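PDB 2D2E: SufC protein from Thermus thermophilus, which binds and probably hydrolyses ATP as an atypical cytoplasmic ABC-ATPase of the Suf system, which assembles iron-sulfur clusters. Local coordinates for residues G81-F86 and L160-A165; Y164-E169 and L197-Y202; V216-R221 and K237-L242; L4-L9 and V22-P27. All coordinates share one frame; numbering follows the deposited sequence.

How the contacts relate
From the N terminus, contact 4 comes first and closes the hairpin of strands 3-13 and 16-27 over a short loop. Contact 1 closes a much longer, largely helical excursion of 73 residues. Contact 2 starts where contact 1 ends, sharing Tyr164 and Ala165, and closes the unit of strand 164-168, helix 176-189 and strand 195-199. Contact 3 closes the last, short excursion and brings helix 239-244 onto strand 213-218. None nests in another; only contacts 1 and 2 overlap. Contacts 1, 2 and 3 reach the mixed central sheet. Contact 4 lies within the antiparallel sheet, and its Leu24 and Val26 pack against Leu197 of the central sheet. Tyr239 OH of contact 3 probably bonds to His201 O of contact 2.

Contact 1. Residues G81-F86 and L160-A165; sequences GLFLAF and LEPTYA
Gly81 O is gripped by the backbone amides of Thr163 and Tyr164, where strand 164-168 begins, an outermost strand of the central sheet in this chain. Thr163 N reaches Gly81 O at 2.8 Å on a lone pair, in the carbonyl plane. Tyr164 N comes in at 3.0 Å from Gly81 O, straighter at the hydrogen but tilted from that plane. Phe83 N then donates to Tyr164 O at 2.8 Å. These bonds make a single beta bridge between Leu82 and Tyr164. The bridge holds the loop that, as in other ABC ATPases, probably leads into the Q-loop. Gly81 also ends helix 74-79 with a Schellman motif. At its phi of 113° a CB would be jammed against the preceding carbonyl.

Phe83 carries the side-chain packing. Its CG stands opposite the backbone N (chi1 -178°), which lays the ring alongside Pro162, the two pointing the same way. Phe83 CB meets Pro162 CB at 3.6 Å and Ala165 CB at 3.8 Å. Farther out, Pro162 CG lies 3.8 Å from Phe83 CD1. Leu160 CD1 is near the ring edge, but Leu160 has two conformers and this touch is doubtful. Leu157 and Gln156 of helix 148-160 also pack on Phe83. With an alanine here, Pro162 CG would probably lose the ring at its side and a gap would open against Leu157 and Gln156.

Tyr164 sends its OH away to Asp65 OD1. Its CB stays at the contact, crossed at about a right angle by Leu82, with Leu82 CD1 4.1 Å from Tyr164 CB.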
loop_
_atom_site.group_PDB
_atom_site.type_symbol
_atom_site.label_atom_id
_atom_site.label_comp_id
_atom_site.label_asym_id
_atom_site.label_seq_id
_atom_site.Cartn_x
_atom_site.Cartn_y
_atom_site.Cartn_z
ATOM N N GLY A 81 -6.312 -9.082 7.101
ATOM C CA GLY A 81 -6.813 -8.076 6.177
ATOM C C GLY A 81 -5.823 -7.063 5.606
ATOM O O GLY A 81 -6.223 -6.185 4.850
ATOM N N LEU A 82 -4.547 -7.172 5.959
ATOM C CA LEU A 82 -3.550 -6.227 5.433
ATOM C C LEU A 82 -3.011 -6.739 4.105
ATOM O O LEU A 82 -2.492 -7.847 4.023
ATOM C CB LEU A 82 -2.408 -6.048 6.439
ATOM C CG LEU A 82 -1.370 -4.967 6.112
ATOM C CD1 LEU A 82 -1.993 -3.560 6.171
ATOM C CD2 LEU A 82 -0.240 -5.059 7.121
ATOM N N PHE A 83 -3.110 -5.928 3.057
ATOM C CA PHE A 83 -2.657 -6.353 1.744
ATOM C C PHE A 83 -1.179 -6.746 1.683
ATOM O O PHE A 83 -0.290 -6.002 2.104
ATOM C CB PHE A 83 -2.945 -5.258 0.706
ATOM C CG PHE A 83 -2.563 -5.637 -0.687
ATOM C CD1 PHE A 83 -3.100 -6.776 -1.278
ATOM C CD2 PHE A 83 -1.699 -4.837 -1.428
ATOM C CE1 PHE A 83 -2.776 -7.124 -2.588
ATOM C CE2 PHE A 83 -1.376 -5.174 -2.733
ATOM C CZ PHE A 83 -1.918 -6.314 -3.316
ATOM N N LEU A 84 -0.938 -7.942 1.163
ATOM C CA LEU A 84 0.418 -8.456 0.989
ATOM C C LEU A 84 0.460 -9.089 -0.385
ATOM O O LEU A 84 -0.119 -10.151 -0.601
ATOM C CB LEU A 84 0.763 -9.506 2.050
ATOM C CG LEU A 84 2.171 -10.110 1.909
ATOM C CD1 LEU A 84 3.213 -8.994 1.979
ATOM C CD2 LEU A 84 2.411 -11.151 3.002
ATOM N N ALA A 85 1.122 -8.422 -1.314
ATOM C CA ALA A 85 1.223 -8.943 -2.673
ATOM C C ALA A 85 2.145 -10.156 -2.693
ATOM O O ALA A 85 3.141 -10.211 -1.955
ATOM C CB ALA A 85 1.748 -7.864 -3.601
ATOM N N PHE A 86 1.795 -11.134 -3.525
ATOM C CA PHE A 86 2.574 -12.369 -3.667
ATOM C C PHE A 86 3.713 -12.068 -4.633
ATOM O O PHE A 86 3.495 -11.492 -5.699
ATOM C CB PHE A 86 1.691 -13.470 -4.259
ATOM C CG PHE A 86 2.156 -14.865 -3.959
ATOM C CD1 PHE A 86 1.582 -15.589 -2.918
ATOM C CD2 PHE A 86 3.149 -15.463 -4.726
ATOM C CE1 PHE A 86 1.986 -16.892 -2.643
ATOM C CE2 PHE A 86 3.564 -16.775 -4.458
ATOM C CZ PHE A 86 2.979 -17.488 -3.416
ATOM N N LEU A 160 -7.751 -10.158 -4.177
ATOM C CA LEU A 160 -7.533 -10.606 -2.802
ATOM C C LEU A 160 -8.433 -9.911 -1.784
ATOM O O LEU A 160 -8.560 -10.374 -0.653
ATOM C CB LEU A 160 -6.067 -10.422 -2.406
ATOM C CG LEU A 160 -5.073 -11.334 -3.137
ATOM C CD1 LEU A 160 -3.657 -11.052 -2.654
ATOM C CD2 LEU A 160 -5.431 -12.787 -2.891
ATOM N N GLU A 161 -9.049 -8.804 -2.184
ATOM C CA GLU A 161 -9.955 -8.072 -1.295
ATOM C C GLU A 161 -9.457 -7.761 0.116
ATOM O O GLU A 161 -10.086 -8.124 1.101
ATOM C CB GLU A 161 -11.276 -8.839 -1.170
ATOM C CG GLU A 161 -12.070 -8.968 -2.445
ATOM C CD GLU A 161 -13.477 -9.450 -2.178
ATOM O OE1 GLU A 161 -13.627 -10.547 -1.597
ATOM O OE2 GLU A 161 -14.426 -8.724 -2.544
ATOM N N PRO A 162 -8.299 -7.104 0.233
ATOM C CA PRO A 162 -7.791 -6.776 1.571
ATOM C C PRO A 162 -8.651 -5.681 2.208
ATOM O O PRO A 162 -9.383 -4.977 1.511
ATOM C CB PRO A 162 -6.382 -6.274 1.285
ATOM C CG PRO A 162 -6.554 -5.618 -0.071
ATOM C CD PRO A 162 -7.416 -6.587 -0.825
ATOM N N THR A 163 -8.569 -5.545 3.525
ATOM C CA THR A 163 -9.310 -4.500 4.224
ATOM C C THR A 163 -8.509 -3.221 4.217
ATOM O O THR A 163 -9.075 -2.143 4.114
ATOM C CB THR A 163 -9.591 -4.922 5.671
ATOM O OG1 THR A 163 -10.386 -6.116 5.649
ATOM C CG2 THR A 163 -10.335 -3.848 6.426
ATOM N N TYR A 164 -7.187 -3.349 4.365
ATOM C CA TYR A 164 -6.323 -2.173 4.322
ATOM C C TYR A 164 -5.167 -2.453 3.365
ATOM O O TYR A 164 -4.713 -3.582 3.247
ATOM C CB TYR A 164 -5.717 -1.855 5.692
ATOM C CG TYR A 164 -6.736 -1.443 6.723
ATOM C CD1 TYR A 164 -7.281 -2.378 7.603
ATOM C CD2 TYR A 164 -7.176 -0.125 6.792
ATOM C CE1 TYR A 164 -8.242 -2.009 8.534
ATOM C CE2 TYR A 164 -8.145 0.255 7.722
ATOM C CZ TYR A 164 -8.665 -0.696 8.588
ATOM O OH TYR A 164 -9.610 -0.303 9.516
ATOM N N ALA A 165 -4.708 -1.415 2.681
ATOM C CA ALA A 165 -3.563 -1.549 1.782
ATOM C C ALA A 165 -2.642 -0.363 1.949
ATOM O O ALA A 165 -3.085 0.783 1.965
ATOM C CB ALA A 165 -4.025 -1.637 0.314
#

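Contact 2. Residues Y164-E169 and L197-Y202; sequences YAVLDE and LVITHY
Leu197 N donates to Ala165 O at 3.0 Å, and Leu197 O takes the amide of Leu167. These bonds belong to the parallel pairing of strands 164-168 and 195-199, joined by helix 176-189 in a beta-alpha-beta unit. Val198 follows, its CA directed at Leu167 O in a CA-H...O contact of 3.4 Å. Ile199 N donates to Leu167 O at 2.9 Å.

Ile199 does most of the side-chain work. Its CG1 branch lies beside its own backbone N (chi1 -59°), and this carries CD1 to Val166 CG1 at 3.6 Å. The CG2 branch, anti to the backbone N, meets the carboxylate of Asp168, 3.8 Å from Asp168 OD2. Ile199 O receives Glu169 N at 2.9 Å.

Thr200 OG1 donates to Tyr202 O at 2.7 Å, on a lone pair. A water donates to Glu169 O and, weakly, to Thr200 OG1. His201 is probably the H-loop histidine of ABC ATPases.

By sequence, Asp168 probably ends the Walker B motif, with Glu169 right after it. Asp168 OD1 bonds to Ser43, seen as a magnesium-binding residue, and OD2 to Thr170. Glu169 forms a salt bridge with Lys150. These partners probably fix the rotation of both carboxylates, so that the apolar strand pair presents them in set positions on the nucleotide-binding side.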
loop_
_atom_site.group_PDB
_atom_site.type_symbol
_atom_site.label_atom_id
_atom_site.label_comp_id
_atom_site.label_asym_id
_atom_site.label_seq_id
_atom_site.Cartn_x
_atom_site.Cartn_y
_atom_site.Cartn_z
ATOM N N TYR A 164 -7.187 -3.349 4.365
ATOM C CA TYR A 164 -6.323 -2.173 4.322
ATOM C C TYR A 164 -5.167 -2.453 3.365
ATOM O O TYR A 164 -4.713 -3.582 3.247
ATOM C CB TYR A 164 -5.717 -1.855 5.692
ATOM C CG TYR A 164 -6.736 -1.443 6.723
ATOM C CD1 TYR A 164 -7.281 -2.378 7.603
ATOM C CD2 TYR A 164 -7.176 -0.125 6.792
ATOM C CE1 TYR A 164 -8.242 -2.009 8.534
ATOM C CE2 TYR A 164 -8.145 0.255 7.722
ATOM C CZ TYR A 164 -8.665 -0.696 8.588
ATOM O OH TYR A 164 -9.610 -0.303 9.516
ATOM N N ALA A 165 -4.708 -1.415 2.681
ATOM C CA ALA A 165 -3.563 -1.549 1.782
ATOM C C ALA A 165 -2.642 -0.363 1.949
ATOM O O ALA A 165 -3.085 0.783 1.965
ATOM C CB ALA A 165 -4.025 -1.637 0.314
ATOM N N VAL A 166 -1.351 -0.658 2.038
ATOM C CA VAL A 166 -0.321 0.382 2.186
ATOM C C VAL A 166 0.451 0.261 0.887
ATOM O O VAL A 166 1.059 -0.793 0.625
ATOM C CB VAL A 166 0.603 0.081 3.389
ATOM C CG1 VAL A 166 1.724 1.149 3.483
ATOM C CG2 VAL A 166 -0.203 0.081 4.669
ATOM N N LEU A 167 0.386 1.302 0.062
ATOM C CA LEU A 167 1.028 1.289 -1.257
ATOM C C LEU A 167 2.101 2.334 -1.380
ATOM O O LEU A 167 1.803 3.530 -1.433
ATOM C CB LEU A 167 -0.026 1.534 -2.327
ATOM C CG LEU A 167 -1.172 0.535 -2.176
ATOM C CD1 LEU A 167 -2.243 0.874 -3.198
ATOM C CD2 LEU A 167 -0.661 -0.889 -2.362
ATOM N N ASP A 168 3.350 1.887 -1.449
ATOM C CA ASP A 168 4.443 2.860 -1.536
ATOM C C ASP A 168 4.797 3.036 -3.019
ATOM O O ASP A 168 5.312 2.103 -3.658
ATOM C CB ASP A 168 5.632 2.363 -0.713
ATOM C CG ASP A 168 6.751 3.402 -0.601
ATOM O OD1 ASP A 168 7.614 3.267 0.296
ATOM O OD2 ASP A 168 6.770 4.344 -1.418
ATOM N N GLU A 169 4.490 4.226 -3.556
ATOM C CA GLU A 169 4.708 4.511 -4.960
ATOM C C GLU A 169 5.891 5.425 -5.191
ATOM O O GLU A 169 6.010 6.027 -6.263
ATOM C CB GLU A 169 3.443 5.111 -5.585
ATOM C CG GLU A 169 2.178 4.241 -5.321
ATOM C CD GLU A 169 2.406 2.776 -5.674
ATOM O OE1 GLU A 169 1.997 1.887 -4.907
ATOM O OE2 GLU A 169 3.008 2.498 -6.730
ATOM N N LEU A 197 -3.317 3.693 2.530
ATOM C CA LEU A 197 -2.317 4.721 2.810
ATOM C C LEU A 197 -1.392 4.668 1.593
ATOM O O LEU A 197 -0.766 3.641 1.336
ATOM C CB LEU A 197 -1.527 4.379 4.085
ATOM C CG LEU A 197 -0.434 5.402 4.464
ATOM C CD1 LEU A 197 -1.059 6.757 4.787
ATOM C CD2 LEU A 197 0.376 4.896 5.643
ATOM N N VAL A 198 -1.312 5.775 0.857
ATOM C CA VAL A 198 -0.457 5.862 -0.322
ATOM C C VAL A 198 0.768 6.661 0.119
ATOM O O VAL A 198 0.645 7.825 0.564
ATOM C CB VAL A 198 -1.196 6.594 -1.458
ATOM C CG1 VAL A 198 -0.304 6.756 -2.681
ATOM C CG2 VAL A 198 -2.448 5.817 -1.828
ATOM N N ILE A 199 1.936 6.021 0.037
ATOM C CA ILE A 199 3.196 6.651 0.439
ATOM C C ILE A 199 3.853 7.182 -0.822
ATOM O O ILE A 199 3.982 6.466 -1.810
ATOM C CB ILE A 199 4.112 5.605 1.146
ATOM C CG1 ILE A 199 3.367 5.071 2.369
ATOM C CG2 ILE A 199 5.465 6.233 1.548
ATOM C CD1 ILE A 199 4.076 3.898 3.052
ATOM N N THR A 200 4.268 8.446 -0.797
ATOM C CA THR A 200 4.850 9.022 -1.995
ATOM C C THR A 200 5.730 10.219 -1.636
ATOM O O THR A 200 5.561 10.835 -0.575
ATOM C CB THR A 200 3.684 9.485 -2.928
ATOM O OG1 THR A 200 4.194 9.990 -4.160
ATOM C CG2 THR A 200 2.875 10.583 -2.262
ATOM N N HIS A 201 6.696 10.520 -2.503
ATOM C CA HIS A 201 7.543 11.691 -2.302
ATOM C C HIS A 201 6.924 12.843 -3.089
ATOM O O HIS A 201 6.766 13.954 -2.581
ATOM C CB HIS A 201 8.965 11.436 -2.826
ATOM C CG HIS A 201 9.862 12.622 -2.666
ATOM N ND1 HIS A 201 10.281 13.393 -3.727
ATOM C CD2 HIS A 201 10.354 13.213 -1.549
ATOM C CE1 HIS A 201 10.997 14.410 -3.274
ATOM N NE2 HIS A 201 11.055 14.323 -1.957
ATOM N N TYR A 202 6.532 12.562 -4.329
ATOM C CA TYR A 202 5.903 13.570 -5.195
ATOM C C TYR A 202 4.404 13.619 -4.987
ATOM O O TYR A 202 3.763 12.609 -4.720
ATOM C CB TYR A 202 6.126 13.241 -6.677
ATOM C CG TYR A 202 7.559 13.351 -7.099
ATOM C CD1 TYR A 202 8.296 12.208 -7.427
ATOM C CD2 TYR A 202 8.188 14.588 -7.168
ATOM C CE1 TYR A 202 9.625 12.298 -7.819
ATOM C CE2 TYR A 202 9.534 14.688 -7.556
ATOM C CZ TYR A 202 10.238 13.539 -7.880
ATOM O OH TYR A 202 11.551 13.629 -8.283
HETATM O O HOH W 1 5.508 8.720 -7.103
#

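Contact 3. Residues V216-R221 and K237-L242; sequences VMMDGR and KGYEWL
The Tyr239 ring meets strand 213-218 with its edge. Val216 CG1 lies near the ring plane, 4.1 Å from Tyr239 CE2, and Met218 CE lies near it too, 4.1 Å from Tyr239 CD2. The His201 ring also meets this ring, with planes about 30° apart. The second flat group, the Trp241 indole, packs within residues 237-242. Lys237 CD sits over one face, offset toward the rim, and Gly238 O lies at the edge, in plane.

Leu242 fills the middle of the contact. Its CG points opposite the backbone N (chi1 -177°), which brings CD2 tip to tip with the valine. The closest pair is Leu242 CD2 and Val216 CG1 at 3.5 Å. Met218 crosses Leu242 obliquely, its chain extended past CG. Its methyl CE lies 3.6 Å from Leu242 CD2 and also 3.6 Å from Tyr239 O. No hydrogen bond crosses; the contact rests on apolar packing. Leu234 of helix 228-237 touches Val216, Tyr239 and Leu242 and adds to the same cluster.

The polar end of Tyr239 is engaged elsewhere. Its OH bonds to His201 O and to Gly36 N, the first residue of the Walker A pattern.

Gly238, with a phi of 100°, breaks the helical run between helix 228-237 and helix 239-244 and is the N-cap of the latter. After Met218 the chain makes a type I' turn to Arg221, the tight turn of a two-residue beta hairpin. The arrangement is a C-terminal helix packed on strand 213-218, the first strand of that hairpin, at the side of the ATPase core and close to the P-loop.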
loop_
_atom_site.group_PDB
_atom_site.type_symbol
_atom_site.label_atom_id
_atom_site.label_comp_id
_atom_site.label_asym_id
_atom_site.label_seq_id
_atom_site.Cartn_x
_atom_site.Cartn_y
_atom_site.Cartn_z
ATOM N N VAL A 216 2.507 14.283 6.726
ATOM C CA VAL A 216 3.856 14.536 6.213
ATOM C C VAL A 216 4.877 14.128 7.268
ATOM O O VAL A 216 4.802 14.565 8.432
ATOM C CB VAL A 216 4.092 16.010 5.860
ATOM C CG1 VAL A 216 5.464 16.143 5.159
ATOM C CG2 VAL A 216 2.994 16.521 4.957
ATOM N N MET A 217 5.826 13.285 6.863
ATOM C CA MET A 217 6.843 12.792 7.783
ATOM C C MET A 217 8.231 13.369 7.576
ATOM O O MET A 217 8.778 13.320 6.473
ATOM C CB MET A 217 6.914 11.246 7.704
ATOM C CG MET A 217 7.860 10.594 8.724
ATOM S SD MET A 217 7.719 8.770 8.837
ATOM C CE MET A 217 6.028 8.553 8.777
ATOM N N MET A 218 8.785 13.932 8.647
ATOM C CA MET A 218 10.140 14.463 8.628
ATOM C C MET A 218 10.802 14.039 9.922
ATOM O O MET A 218 10.164 13.998 10.987
ATOM C CB MET A 218 10.134 15.978 8.549
ATOM C CG MET A 218 9.509 16.505 7.270
ATOM S SD MET A 218 9.628 18.297 7.297
ATOM C CE MET A 218 8.693 18.702 5.903
ATOM N N ASP A 219 12.084 13.728 9.817
ATOM C CA ASP A 219 12.863 13.295 10.979
ATOM C C ASP A 219 12.164 12.179 11.763
ATOM O O ASP A 219 12.074 12.219 12.988
ATOM C CB ASP A 219 13.165 14.498 11.889
ATOM C CG ASP A 219 14.048 15.543 11.203
ATOM O OD1 ASP A 219 15.092 15.163 10.638
ATOM O OD2 ASP A 219 13.707 16.741 11.235
ATOM N N GLY A 220 11.643 11.194 11.037
ATOM C CA GLY A 220 11.019 10.049 11.679
ATOM C C GLY A 220 9.671 10.190 12.358
ATOM O O GLY A 220 9.262 9.280 13.068
ATOM N N ARG A 221 8.971 11.302 12.156
ATOM C CA ARG A 221 7.660 11.475 12.766
ATOM C C ARG A 221 6.762 12.335 11.883
ATOM O O ARG A 221 7.231 12.979 10.945
ATOM C CB ARG A 221 7.775 12.094 14.167
ATOM C CG ARG A 221 8.380 13.470 14.231
ATOM C CD ARG A 221 8.242 14.021 15.650
ATOM N NE ARG A 221 8.777 13.096 16.647
ATOM C CZ ARG A 221 8.725 13.290 17.963
ATOM N NH1 ARG A 221 8.158 14.383 18.460
ATOM N NH2 ARG A 221 9.250 12.391 18.791
ATOM N N LYS A 237 5.853 24.606 -3.171
ATOM C CA LYS A 237 6.953 25.201 -2.415
ATOM C C LYS A 237 8.129 24.345 -2.010
ATOM O O LYS A 237 9.219 24.877 -1.780
ATOM C CB LYS A 237 6.402 25.882 -1.161
ATOM C CG LYS A 237 5.557 27.104 -1.476
ATOM C CD LYS A 237 4.901 27.658 -0.211
ATOM C CE LYS A 237 4.079 28.900 -0.508
ATOM N NZ LYS A 237 3.304 29.318 0.697
ATOM N N GLY A 238 7.921 23.037 -1.890
ATOM C CA GLY A 238 9.015 22.160 -1.501
ATOM C C GLY A 238 9.024 21.761 -0.030
ATOM O O GLY A 238 8.402 22.402 0.828
ATOM N N TYR A 239 9.744 20.694 0.284
ATOM C CA TYR A 239 9.769 20.235 1.665
ATOM C C TYR A 239 10.454 21.195 2.635
ATOM O O TYR A 239 10.046 21.281 3.795
ATOM C CB TYR A 239 10.404 18.849 1.746
ATOM C CG TYR A 239 9.465 17.757 1.257
ATOM C CD1 TYR A 239 9.620 17.184 -0.002
ATOM C CD2 TYR A 239 8.431 17.302 2.072
ATOM C CE1 TYR A 239 8.762 16.164 -0.441
ATOM C CE2 TYR A 239 7.569 16.294 1.654
ATOM C CZ TYR A 239 7.741 15.726 0.395
ATOM O OH TYR A 239 6.903 14.711 -0.011
ATOM N N GLU A 240 11.462 21.934 2.162
ATOM C CA GLU A 240 12.176 22.876 3.027
ATOM C C GLU A 240 11.232 23.929 3.565
ATOM O O GLU A 240 11.374 24.378 4.702
ATOM C CB GLU A 240 13.327 23.546 2.273
ATOM C CG GLU A 240 14.411 22.569 1.858
ATOM C CD GLU A 240 15.026 21.854 3.048
ATOM O OE1 GLU A 240 15.514 20.713 2.875
ATOM O OE2 GLU A 240 15.028 22.438 4.156
ATOM N N TRP A 241 10.274 24.329 2.739
ATOM C CA TRP A 241 9.292 25.317 3.154
ATOM C C TRP A 241 8.516 24.808 4.360
ATOM O O TRP A 241 8.351 25.519 5.353
ATOM C CB TRP A 241 8.311 25.617 2.019
ATOM C CG TRP A 241 6.994 26.135 2.514
ATOM C CD1 TRP A 241 6.736 27.379 3.013
ATOM C CD2 TRP A 241 5.773 25.389 2.647
ATOM N NE1 TRP A 241 5.435 27.457 3.450
ATOM C CE2 TRP A 241 4.821 26.248 3.237
ATOM C CE3 TRP A 241 5.394 24.076 2.323
ATOM C CZ2 TRP A 241 3.511 25.842 3.517
ATOM C CZ3 TRP A 241 4.092 23.667 2.599
ATOM C CH2 TRP A 241 3.163 24.552 3.191
ATOM N N LEU A 242 8.030 23.571 4.273
ATOM C CA LEU A 242 7.264 22.998 5.366
ATOM C C LEU A 242 8.082 22.797 6.635
ATOM O O LEU A 242 7.578 23.009 7.742
ATOM C CB LEU A 242 6.634 21.667 4.940
ATOM C CG LEU A 242 5.747 20.991 5.992
ATOM C CD1 LEU A 242 4.550 21.864 6.346
ATOM C CD2 LEU A 242 5.272 19.657 5.430
#

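Contact 4. Residues L4-L9 and V22-P27; sequences LEIRDL and VNLVVP
The N-terminal beta hairpin, strands 3-13 and 16-27, carries a G1 beta bulge here, where Asp8 and Leu9 both face Val22. Leu4 pairs with Val26 and Ile6 with Leu24 in regular antiparallel hydrogen-bonded pairs. The register then shifts by one. Leu9 N donates to Val22 O at 3.1 Å, and Val22 N returns a bond to Leu9 O. Asp8 takes a positive phi, as the first bulge position requires.

Asn23 OD1 accepts two bonds at the bulge. Asp8 N reaches Asn23 OD1 at 2.8 Å, and Arg7 NH1 reaches the same oxygen at 3.1 Å. The two donors come from opposite faces of the amide, each 41° out of its plane. For the arginine the oxygen lies at the guanidinium edge, and the two flat groups are turned 51° apart. A water accepts from Asn23 ND2 and donates to Asp8 OD1, which also bonds to Trp10 NE1.

Leu4, Ile6, Leu9, Val22, Leu24 and Val26 share one face, toward strand 31-35 and helix 42-50. Ile6 lies side by side with Val22 and Leu24, pointing the same way. Its CG1 sits beside the backbone N (chi1 -61°) and its CG2 anti to it. This sends CG2 to Val22 CG1 at 3.6 Å and CD1 to within 4.0 Å of Leu24 CB. An alanine in its place is likely to open a gap beside Val22 CG1 and Leu24 CB. On the other face, the extended Glu5 chain crosses Val25, with Glu5 OE2 3.7 Å from Val25 CG2.

A side-chain oxygen thus serves the bulge amide, whose approach to Val22 O is too poorly angled for a bond.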
loop_
_atom_site.group_PDB
_atom_site.type_symbol
_atom_site.label_atom_id
_atom_site.label_comp_id
_atom_site.label_asym_id
_atom_site.label_seq_id
_atom_site.Cartn_x
_atom_site.Cartn_y
_atom_site.Cartn_z
ATOM N N LEU A 4 -6.927 1.609 10.839
ATOM C CA LEU A 4 -5.579 1.098 10.861
ATOM C C LEU A 4 -4.797 2.165 11.624
ATOM O O LEU A 4 -4.787 3.328 11.201
ATOM C CB LEU A 4 -4.971 0.900 9.481
ATOM C CG LEU A 4 -3.502 0.479 9.445
ATOM C CD1 LEU A 4 -3.328 -0.876 10.111
ATOM C CD2 LEU A 4 -2.997 0.436 8.017
ATOM N N GLU A 5 -4.169 1.827 12.737
ATOM C CA GLU A 5 -3.499 2.854 13.513
ATOM C C GLU A 5 -2.074 2.499 13.872
ATOM O O GLU A 5 -1.792 1.402 14.328
ATOM C CB GLU A 5 -4.290 3.146 14.810
ATOM C CG GLU A 5 -3.487 3.930 15.833
ATOM C CD GLU A 5 -4.289 4.379 17.066
ATOM O OE1 GLU A 5 -5.165 3.611 17.528
ATOM O OE2 GLU A 5 -4.031 5.496 17.562
ATOM N N ILE A 6 -1.156 3.415 13.650
ATOM C CA ILE A 6 0.220 3.324 14.049
ATOM C C ILE A 6 0.257 4.186 15.278
ATOM O O ILE A 6 -0.072 5.385 15.210
ATOM C CB ILE A 6 1.194 3.816 12.970
ATOM C CG1 ILE A 6 1.056 2.965 11.707
ATOM C CG2 ILE A 6 2.632 3.771 13.464
ATOM C CD1 ILE A 6 0.082 3.512 10.689
ATOM N N ARG A 7 0.649 3.622 16.424
ATOM C CA ARG A 7 0.645 4.356 17.684
ATOM C C ARG A 7 2.000 4.402 18.394
ATOM O O ARG A 7 2.550 3.374 18.788
ATOM C CB ARG A 7 -0.381 3.745 18.620
ATOM C CG ARG A 7 -0.421 4.377 20.009
ATOM C CD ARG A 7 -1.172 5.690 19.958
ATOM N NE ARG A 7 -1.365 6.263 21.291
ATOM C CZ ARG A 7 -0.669 7.296 21.768
ATOM N NH1 ARG A 7 0.270 7.877 21.019
ATOM N NH2 ARG A 7 -0.911 7.748 22.995
ATOM N N ASP A 8 2.514 5.617 18.565
ATOM C CA ASP A 8 3.790 5.868 19.260
ATOM C C ASP A 8 4.868 4.883 18.833
ATOM O O ASP A 8 5.510 4.250 19.676
ATOM C CB ASP A 8 3.565 5.799 20.763
ATOM C CG ASP A 8 4.765 6.165 21.602
ATOM O OD1 ASP A 8 5.454 7.153 21.268
ATOM O OD2 ASP A 8 5.021 5.471 22.609
ATOM N N LEU A 9 5.062 4.766 17.522
ATOM C CA LEU A 9 6.018 3.808 17.001
ATOM C C LEU A 9 7.456 4.296 16.925
ATOM O O LEU A 9 7.732 5.327 16.324
ATOM C CB LEU A 9 5.571 3.344 15.607
ATOM C CG LEU A 9 6.375 2.201 15.003
ATOM C CD1 LEU A 9 6.141 0.927 15.824
ATOM C CD2 LEU A 9 5.945 1.972 13.563
ATOM N N VAL A 22 5.911 7.637 15.617
ATOM C CA VAL A 22 4.952 7.784 14.530
ATOM C C VAL A 22 3.532 7.571 15.037
ATOM O O VAL A 22 3.256 6.577 15.694
ATOM C CB VAL A 22 5.224 6.744 13.424
ATOM C CG1 VAL A 22 4.148 6.862 12.318
ATOM C CG2 VAL A 22 6.601 6.976 12.807
ATOM N N ASN A 23 2.665 8.537 14.768
ATOM C CA ASN A 23 1.247 8.430 15.126
ATOM C C ASN A 23 0.507 8.719 13.828
ATOM O O ASN A 23 0.608 9.814 13.294
ATOM C CB ASN A 23 0.886 9.451 16.195
ATOM C CG ASN A 23 1.489 9.090 17.531
ATOM O OD1 ASN A 23 1.203 8.024 18.074
ATOM N ND2 ASN A 23 2.353 9.959 18.051
ATOM N N LEU A 24 -0.220 7.724 13.320
ATOM C CA LEU A 24 -0.916 7.870 12.048
ATOM C C LEU A 24 -2.131 6.960 12.052
ATOM O O LEU A 24 -1.990 5.761 12.212
ATOM C CB LEU A 24 0.039 7.469 10.903
ATOM C CG LEU A 24 -0.289 7.928 9.467
ATOM C CD1 LEU A 24 0.951 7.802 8.594
ATOM C CD2 LEU A 24 -1.418 7.103 8.884
ATOM N N VAL A 25 -3.317 7.540 11.874
ATOM C CA VAL A 25 -4.566 6.764 11.850
ATOM C C VAL A 25 -5.274 6.858 10.504
ATOM O O VAL A 25 -5.486 7.961 10.007
ATOM C CB VAL A 25 -5.567 7.293 12.923
ATOM C CG1 VAL A 25 -6.896 6.580 12.805
ATOM C CG2 VAL A 25 -5.011 7.055 14.314
ATOM N N VAL A 26 -5.631 5.719 9.912
ATOM C CA VAL A 26 -6.390 5.725 8.654
ATOM C C VAL A 26 -7.733 5.031 8.912
ATOM O O VAL A 26 -7.790 3.810 9.078
ATOM C CB VAL A 26 -5.685 4.960 7.521
ATOM C CG1 VAL A 26 -6.516 5.065 6.225
ATOM C CG2 VAL A 26 -4.293 5.550 7.270
ATOM N N PRO A 27 -8.832 5.799 8.947
ATOM C CA PRO A 27 -10.139 5.165 9.184
ATOM C C PRO A 27 -10.539 4.287 8.005
ATOM O O PRO A 27 -10.278 4.637 6.858
ATOM C CB PRO A 27 -11.091 6.352 9.304
ATOM C CG PRO A 27 -10.208 7.488 9.803
ATOM C CD PRO A 27 -8.941 7.269 8.954
HETATM O O HOH W 2 3.989 9.241 20.537
#